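Benzoylformate decarboxylase (Mycobacterium smegmatis, PDB 4Q9D) belongs to the thiamine pyrophosphate-dependent enzyme family and carries a magnesium ion in this four-chain assembly. Local coordinates at residues A194-I197 and N198-K201. Numbering follows the deposited sequence.
Sequences AERI and NAAK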
ATOM      1  N   ALA B 194      19.001 -35.579  -3.288  1.00 25.97           N
ATOM      2  CA  ALA B 194      19.710 -36.536  -4.133  1.00 28.97           C
ATOM      3  C   ALA B 194      19.425 -37.964  -3.687  1.00 29.48           C
ATOM      4  O   ALA B 194      19.253 -38.849  -4.515  1.00 31.95           O
ATOM      5  CB  ALA B 194      21.214 -36.275  -4.106  1.00 28.28           C
ATOM      6  N   GLU B 195      19.380 -38.185  -2.380  1.00 26.68           N
ATOM      7  CA  GLU B 195      19.071 -39.506  -1.867  1.00 33.73           C
ATOM      8  C   GLU B 195      17.663 -39.911  -2.288  1.00 43.15           C
ATOM      9  O   GLU B 195      17.426 -41.065  -2.622  1.00 30.28           O
ATOM     10  CB  GLU B 195      19.196 -39.562  -0.339  1.00 32.69           C
ATOM     11  CG  GLU B 195      20.615 -39.750   0.187  1.00 55.95           C
ATOM     12  CD  GLU B 195      21.301 -41.010  -0.373  1.00 78.37           C
ATOM     13  OE1 GLU B 195      20.608 -42.026  -0.650  1.00 73.89           O
ATOM     14  OE2 GLU B 195      22.541 -40.974  -0.553  1.00 75.07           O
ATOM     15  N   ARG B 196      16.725 -38.969  -2.258  1.00 32.18           N
ATOM     16  CA  ARG B 196      15.340 -39.287  -2.601  1.00 28.57           C
ATOM     17  C   ARG B 196      15.260 -39.623  -4.105  1.00 25.30           C
ATOM     18  O   ARG B 196      14.490 -40.482  -4.534  1.00 30.90           O
ATOM     19  CB  ARG B 196      14.424 -38.104  -2.272  1.00 28.67           C
ATOM     20  CG  ARG B 196      12.985 -38.252  -2.801  1.00 29.81           C
ATOM     21  CD  ARG B 196      12.250 -39.334  -2.011  1.00 33.94           C
ATOM     22  NE  ARG B 196      10.930 -39.663  -2.533  1.00 28.60           N
ATOM     23  CZ  ARG B 196      10.723 -40.518  -3.530  1.00 39.50           C
ATOM     24  NH1 ARG B 196      11.766 -41.111  -4.115  1.00 27.61           N
ATOM     25  NH2 ARG B 196       9.477 -40.780  -3.935  1.00 34.43           N
ATOM     26  N   ILE B 197      16.062 -38.924  -4.888  1.00 25.72           N
ATOM     27  CA  ILE B 197      16.125 -39.134  -6.327  1.00 26.46           C
ATOM     28  C   ILE B 197      16.724 -40.526  -6.615  1.00 37.08           C
ATOM     29  O   ILE B 197      16.239 -41.234  -7.480  1.00 35.42           O
ATOM     30  CB  ILE B 197      16.937 -38.006  -7.002  1.00 26.01           C
ATOM     31  CG1 ILE B 197      16.154 -36.664  -6.970  1.00 24.57           C
ATOM     32  CG2 ILE B 197      17.346 -38.368  -8.461  1.00 29.29           C
ATOM     33  CD1 ILE B 197      17.037 -35.486  -7.411  1.00 21.73           C
ATOM     34  N   ASN B 198      17.765 -40.914  -5.878  1.00 27.64           N
ATOM     35  CA  ASN B 198      18.405 -42.209  -6.096  1.00 39.57           C
ATOM     36  C   ASN B 198      17.417 -43.331  -5.848  1.00 34.90           C
ATOM     37  O   ASN B 198      17.486 -44.378  -6.480  1.00 37.02           O
ATOM     38  CB  ASN B 198      19.561 -42.406  -5.133  1.00 33.24           C
ATOM     39  CG  ASN B 198      20.766 -41.599  -5.489  1.00 33.06           C
ATOM     40  OD1 ASN B 198      20.970 -41.192  -6.644  1.00 34.20           O
ATOM     41  ND2 ASN B 198      21.606 -41.376  -4.489  1.00 35.52           N
ATOM     42  N   ALA B 199      16.483 -43.089  -4.931  1.00 32.97           N
ATOM     43  CA  ALA B 199      15.512 -44.094  -4.534  1.00 31.17           C
ATOM     44  C   ALA B 199      14.345 -44.228  -5.497  1.00 35.80           C
ATOM     45  O   ALA B 199      13.603 -45.199  -5.414  1.00 38.58           O
ATOM     46  CB  ALA B 199      14.987 -43.790  -3.146  1.00 29.79           C
ATOM     47  N   ALA B 200      14.135 -43.246  -6.371  1.00 33.17           N
ATOM     48  CA  ALA B 200      12.994 -43.318  -7.281  1.00 34.79           C
ATOM     49  C   ALA B 200      13.146 -44.479  -8.271  1.00 30.99           C
ATOM     50  O   ALA B 200      14.239 -44.753  -8.755  1.00 36.02           O
ATOM     51  CB  ALA B 200      12.830 -42.002  -8.051  1.00 28.23           C
ATOM     52  N   LYS B 201      12.041 -45.122  -8.617  1.00 33.97           N
ATOM     53  CA  LYS B 201      12.088 -46.142  -9.652  1.00 38.21           C
ATOM     54  C   LYS B 201      11.759 -45.539 -11.001  1.00 38.27           C
ATOM     55  O   LYS B 201      12.292 -45.967 -12.012  1.00 35.69           O
ATOM     56  CB  LYS B 201      11.084 -47.261  -9.356  1.00 34.59           C
ATOM     57  CG  LYS B 201      11.248 -47.885  -7.977  1.00 48.05           C
ATOM     58  CD  LYS B 201      12.595 -48.538  -7.816  1.00 52.19           C
ATOM     59  CE  LYS B 201      12.662 -49.376  -6.542  1.00 68.39           C
ATOM     60  NZ  LYS B 201      13.983 -50.075  -6.437  1.00 72.52           N
TER
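Asn198 N donates to Ala194 O at 2.9 Å, a regular i to i+4 bond in the last turns of helix 187-199. One residue on, Ala199 N is shared: it makes a second such bond to Glu195 O at 3.2 Å and, weakly, reaches Arg196 O at 3.3 Å. Ala200 N bonds to Ile197 O at 3.1 Å, an i to i+3 bond whose donor stands 67° out of the carbonyl plane, away from a lone pair.

Among the side chains, Asn198 folds back beside its own backbone N (chi1 -75°), which lays CG 3.3 Å from Ala194 O; its OD1 accepts from Asp330 N. Glu195 OE1 approaches Asn198 ND2 no closer than 4.0 Å, carboxylate and amide planes nearly perpendicular at 81°. Arg196, its chain bent at chi2, brings NH1 to 3.9 Å from Ala200 N, which lies at the guanidinium edge, while NH2 forms a salt bridge with Asp294.

Ile197 packs on Leu269, Val271 and Leu296, fastening the helix to the parallel sheet of the central domain. Bonding near the C-terminal end of the helix thus includes i to i+3 bonds beside i to i+4 ones, and the side chains of Arg196 and Asn198 take their polar partners, Asp294 and Asp330, from elsewhere in the chain.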